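Long-range contact in arylmalonate decarboxylase (Bordetella bronchiseptica, PDB 3IXL), which catalyses the enantioselective decarboxylation of 2-aryl-2-methylmalonates, taking up a proton to give 2-arylpropionates and carbon dioxide: residues Cys74-Asn86 with Tyr126-Glu140. The protein carries 2 engineered substitutions. Sequence-based numbering, arbitrary orientation.
Sequences CTSLSFYRGAAFN and YIDDVNERLAAFLAE. Engineered in segment 74-86: Cys74 (natural residue Gly). With PAC (2-phenylacetic acid), chain C.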
# COMPACT_ATOMS: atom_id res chain seq x y z
N CYS A 74 0.59 -3.57 -4.53
CA CYS A 74 1.51 -2.58 -5.07
C CYS A 74 0.74 -1.30 -5.30
O CYS A 74 -0.28 -1.29 -5.99
CB CYS A 74 2.15 -3.04 -6.38
SG CYS A 74 3.31 -1.81 -7.05
N THR A 75 1.21 -0.21 -4.69
CA THR A 75 0.53 1.07 -4.76
C THR A 75 0.67 1.62 -6.18
O THR A 75 -0.32 1.92 -6.85
CB THR A 75 1.11 2.09 -3.74
OG1 THR A 75 1.69 1.40 -2.62
CG2 THR A 75 0.02 3.04 -3.26
N SER A 76 1.91 1.73 -6.64
CA SER A 76 2.16 2.40 -7.91
C SER A 76 1.65 1.63 -9.13
O SER A 76 1.18 2.24 -10.09
CB SER A 76 3.63 2.83 -8.03
OG SER A 76 4.51 1.73 -7.89
N LEU A 77 1.70 0.30 -9.07
CA LEU A 77 1.15 -0.51 -10.16
C LEU A 77 -0.34 -0.23 -10.30
O LEU A 77 -0.90 -0.31 -11.41
CB LEU A 77 1.37 -1.99 -9.87
CG LEU A 77 1.33 -3.10 -10.89
CD1 LEU A 77 2.03 -2.73 -12.18
CD2 LEU A 77 2.07 -4.23 -10.24
N SER A 78 -1.00 0.10 -9.18
CA SER A 78 -2.43 0.38 -9.19
C SER A 78 -2.84 1.85 -9.36
O SER A 78 -3.97 2.11 -9.77
CB SER A 78 -3.13 -0.27 -7.98
OG SER A 78 -2.57 0.11 -6.74
N PHE A 79 -1.92 2.80 -9.12
CA PHE A 79 -2.25 4.22 -9.33
C PHE A 79 -1.65 4.88 -10.58
O PHE A 79 -2.06 6.00 -10.92
CB PHE A 79 -2.04 5.10 -8.07
CG PHE A 79 -0.58 5.37 -7.69
CD1 PHE A 79 0.28 6.06 -8.55
CD2 PHE A 79 -0.10 4.96 -6.45
CE1 PHE A 79 1.61 6.31 -8.19
CE2 PHE A 79 1.22 5.21 -6.07
CZ PHE A 79 2.08 5.88 -6.94
N TYR A 80 -0.69 4.22 -11.24
CA TYR A 80 0.10 4.94 -12.26
C TYR A 80 -0.68 5.42 -13.48
O TYR A 80 -0.20 6.27 -14.22
CB TYR A 80 1.35 4.19 -12.68
CG TYR A 80 1.20 3.07 -13.71
CD1 TYR A 80 0.58 1.86 -13.38
CD2 TYR A 80 1.77 3.18 -14.98
CE1 TYR A 80 0.50 0.82 -14.30
CE2 TYR A 80 1.70 2.14 -15.90
CZ TYR A 80 1.06 0.97 -15.56
OH TYR A 80 1.00 -0.08 -16.47
N ARG A 81 -1.85 4.83 -13.69
CA ARG A 81 -2.69 5.18 -14.84
C ARG A 81 -3.89 6.01 -14.43
O ARG A 81 -4.74 6.33 -15.27
CB ARG A 81 -3.12 3.91 -15.56
CG ARG A 81 -2.01 3.28 -16.37
CD ARG A 81 -2.44 1.96 -16.98
NE ARG A 81 -1.49 1.47 -17.97
CZ ARG A 81 -1.49 0.24 -18.47
NH1 ARG A 81 -2.39 -0.66 -18.06
NH2 ARG A 81 -0.57 -0.10 -19.37
N GLY A 82 -3.98 6.35 -13.15
CA GLY A 82 -5.10 7.16 -12.65
C GLY A 82 -6.15 6.35 -11.94
O GLY A 82 -6.08 5.10 -11.89
N ALA A 83 -7.14 7.05 -11.39
CA ALA A 83 -8.18 6.44 -10.56
C ALA A 83 -9.09 5.47 -11.30
O ALA A 83 -9.46 4.42 -10.76
CB ALA A 83 -9.01 7.51 -9.86
N ALA A 84 -9.48 5.82 -12.53
CA ALA A 84 -10.37 4.95 -13.30
C ALA A 84 -9.72 3.58 -13.52
O ALA A 84 -10.41 2.55 -13.43
CB ALA A 84 -10.74 5.57 -14.64
N PHE A 85 -8.42 3.55 -13.81
CA PHE A 85 -7.77 2.26 -14.05
C PHE A 85 -7.68 1.42 -12.77
O PHE A 85 -7.85 0.21 -12.82
CB PHE A 85 -6.38 2.40 -14.69
CG PHE A 85 -5.66 1.09 -14.87
CD1 PHE A 85 -6.05 0.20 -15.85
CD2 PHE A 85 -4.62 0.74 -14.02
CE1 PHE A 85 -5.40 -1.01 -16.01
CE2 PHE A 85 -3.96 -0.47 -14.17
CZ PHE A 85 -4.36 -1.36 -15.16
N ASN A 86 -7.40 2.06 -11.64
CA ASN A 86 -7.43 1.35 -10.37
C ASN A 86 -8.77 0.64 -10.20
O ASN A 86 -8.82 -0.56 -9.87
CB ASN A 86 -7.16 2.31 -9.21
CG ASN A 86 -7.15 1.61 -7.87
OD1 ASN A 86 -6.45 0.61 -7.68
ND2 ASN A 86 -7.93 2.13 -6.93
N TYR A 126 9.71 6.96 -4.22
CA TYR A 126 9.74 6.96 -5.69
C TYR A 126 10.52 8.08 -6.37
O TYR A 126 10.86 9.09 -5.74
CB TYR A 126 8.32 7.06 -6.25
CG TYR A 126 7.27 6.18 -5.63
CD1 TYR A 126 6.10 6.74 -5.11
CD2 TYR A 126 7.40 4.79 -5.63
CE1 TYR A 126 5.10 5.94 -4.57
CE2 TYR A 126 6.40 3.98 -5.09
CZ TYR A 126 5.26 4.57 -4.57
OH TYR A 126 4.25 3.79 -4.04
N ILE A 127 10.75 7.88 -7.67
CA ILE A 127 11.18 8.97 -8.56
C ILE A 127 9.97 9.83 -8.95
O ILE A 127 8.82 9.42 -8.80
CB ILE A 127 11.94 8.46 -9.82
CG1 ILE A 127 11.07 7.53 -10.68
CG2 ILE A 127 13.24 7.77 -9.40
CD1 ILE A 127 11.69 7.18 -12.06
N ASP A 128 10.23 11.03 -9.47
CA ASP A 128 9.19 12.04 -9.59
C ASP A 128 8.07 11.79 -10.58
O ASP A 128 6.96 12.27 -10.37
CB ASP A 128 9.80 13.44 -9.77
CG ASP A 128 10.30 14.03 -8.47
OD1 ASP A 128 9.93 13.52 -7.38
OD2 ASP A 128 11.07 15.01 -8.53
N ASP A 129 8.32 11.03 -11.65
CA ASP A 129 7.21 10.69 -12.55
C ASP A 129 6.16 9.92 -11.76
O ASP A 129 4.96 10.17 -11.91
CB ASP A 129 7.68 9.86 -13.75
CG ASP A 129 6.55 9.56 -14.75
OD1 ASP A 129 5.58 10.34 -14.84
OD2 ASP A 129 6.66 8.54 -15.44
N VAL A 130 6.61 8.99 -10.92
CA VAL A 130 5.70 8.22 -10.09
C VAL A 130 5.06 9.11 -9.01
O VAL A 130 3.86 8.99 -8.76
CB VAL A 130 6.41 6.98 -9.50
CG1 VAL A 130 5.46 6.19 -8.60
CG2 VAL A 130 6.93 6.08 -10.62
N ASN A 131 5.83 10.02 -8.41
CA ASN A 131 5.26 10.96 -7.44
C ASN A 131 4.18 11.86 -8.01
O ASN A 131 3.17 12.12 -7.35
CB ASN A 131 6.37 11.80 -6.79
CG ASN A 131 7.31 10.96 -5.96
OD1 ASN A 131 6.87 10.01 -5.30
ND2 ASN A 131 8.60 11.27 -6.00
N GLU A 132 4.38 12.32 -9.25
CA GLU A 132 3.39 13.14 -9.94
C GLU A 132 2.11 12.35 -10.17
O GLU A 132 1.01 12.86 -9.98
CB GLU A 132 3.93 13.65 -11.27
CG GLU A 132 5.00 14.71 -11.13
CD GLU A 132 5.53 15.22 -12.47
OE1 GLU A 132 6.43 16.08 -12.46
OE2 GLU A 132 5.04 14.76 -13.53
N ARG A 133 2.26 11.08 -10.56
CA ARG A 133 1.10 10.22 -10.78
C ARG A 133 0.35 9.93 -9.49
O ARG A 133 -0.88 9.89 -9.47
CB ARG A 133 1.54 8.91 -11.46
CG ARG A 133 2.03 9.12 -12.90
CD ARG A 133 2.78 7.90 -13.40
NE ARG A 133 3.48 8.11 -14.67
CZ ARG A 133 3.17 7.53 -15.82
NH1 ARG A 133 2.14 6.69 -15.92
NH2 ARG A 133 3.91 7.80 -16.89
N LEU A 134 1.08 9.77 -8.39
CA LEU A 134 0.46 9.61 -7.08
C LEU A 134 -0.35 10.85 -6.73
O LEU A 134 -1.52 10.73 -6.36
CB LEU A 134 1.53 9.34 -6.01
CG LEU A 134 1.04 9.28 -4.56
CD1 LEU A 134 -0.03 8.23 -4.35
CD2 LEU A 134 2.20 9.05 -3.59
N ALA A 135 0.25 12.03 -6.86
CA ALA A 135 -0.48 13.27 -6.57
C ALA A 135 -1.74 13.43 -7.42
O ALA A 135 -2.79 13.84 -6.91
CB ALA A 135 0.43 14.49 -6.72
N ALA A 136 -1.64 13.09 -8.71
CA ALA A 136 -2.79 13.18 -9.61
C ALA A 136 -3.90 12.21 -9.21
O ALA A 136 -5.10 12.57 -9.23
CB ALA A 136 -2.37 12.95 -11.05
N PHE A 137 -3.52 10.99 -8.85
CA PHE A 137 -4.45 9.98 -8.37
C PHE A 137 -5.19 10.46 -7.13
O PHE A 137 -6.43 10.40 -7.06
CB PHE A 137 -3.70 8.66 -8.08
CG PHE A 137 -4.54 7.61 -7.40
CD1 PHE A 137 -5.40 6.79 -8.13
CD2 PHE A 137 -4.44 7.42 -6.04
CE1 PHE A 137 -6.17 5.82 -7.50
CE2 PHE A 137 -5.21 6.44 -5.39
CZ PHE A 137 -6.07 5.64 -6.13
N LEU A 138 -4.44 10.96 -6.15
CA LEU A 138 -5.07 11.45 -4.92
C LEU A 138 -6.04 12.60 -5.19
O LEU A 138 -7.14 12.62 -4.63
CB LEU A 138 -4.02 11.83 -3.87
CG LEU A 138 -3.12 10.69 -3.38
CD1 LEU A 138 -1.94 11.25 -2.60
CD2 LEU A 138 -3.90 9.69 -2.53
N ALA A 139 -5.64 13.53 -6.05
CA ALA A 139 -6.52 14.65 -6.43
C ALA A 139 -7.79 14.17 -7.13
O ALA A 139 -8.88 14.70 -6.87
CB ALA A 139 -5.77 15.65 -7.29
N GLU A 140 -7.67 13.16 -8.00
CA GLU A 140 -8.84 12.56 -8.65
C GLU A 140 -9.81 11.99 -7.63
O GLU A 140 -11.03 11.93 -7.88
CB GLU A 140 -8.42 11.43 -9.61
CG GLU A 140 -7.87 11.87 -10.95
CD GLU A 140 -7.52 10.68 -11.85
OE1 GLU A 140 -7.96 10.66 -13.02
OE2 GLU A 140 -6.82 9.77 -11.39
C1 PAC C . 4.64 0.38 -4.56
C2 PAC C . 5.83 -0.41 -5.06
C1' PAC C . 6.25 -1.71 -4.39
C2' PAC C . 7.60 -2.03 -4.47
C3' PAC C . 8.10 -3.20 -3.90
C4' PAC C . 7.23 -4.06 -3.24
C5' PAC C . 5.87 -3.74 -3.14
C6' PAC C . 5.37 -2.57 -3.72
O1 PAC C . 3.96 0.04 -3.55
O2 PAC C . 4.36 1.41 -5.23
O HOH W 1 -2.24 8.75 -11.58
O HOH W 2 -8.78 8.31 -14.03
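The carboxylate pocket of the active site lies where Thr75 and Ser76, at the start of helix 75-79, face Tyr126, just before helix 128-140. Tyr126 OH donates to O2 of phenylacetate over 2.7 Å, and the backbone N and OG of Ser76 grip the same oxygen, OG being also hydrogen-bonded to Tyr48 OH; Thr75 N and OG1 hold O1. The engineered Cys74 caps the helix: its SG accepts from Leu77 N and lies 3.5 Å from C2 of the ligand. Behind this site Phe79 packs between the helices, which cross at 62°. Leu134 CB lies over one face of its ring, 4.0 Å from the centroid, while Tyr126 CE1 meets the ring edge. Each segment follows a parallel strand of one of the two four-stranded sheets (67-72 and 119-124), so the contact joins the two α/β halves of this Asp/Glu racemase-like fold across the cleft. With CG anti to the backbone N (chi1 172°), Phe137 offers a face to Phe79 CB and turns its edge to Gly82 and Ala83 N. Arg133 holds the Phe79-Gly82 turn, NH1 reaching Tyr80 O at 2.9 Å, its NE held by a salt bridge to Asp129. At the N-terminus of helix 83-97, Ala83 N donates to Glu140 OE2 at 2.7 Å, on the syn side but tilted 34° out of the carboxylate plane, and a water links OE1 to Ala84 N.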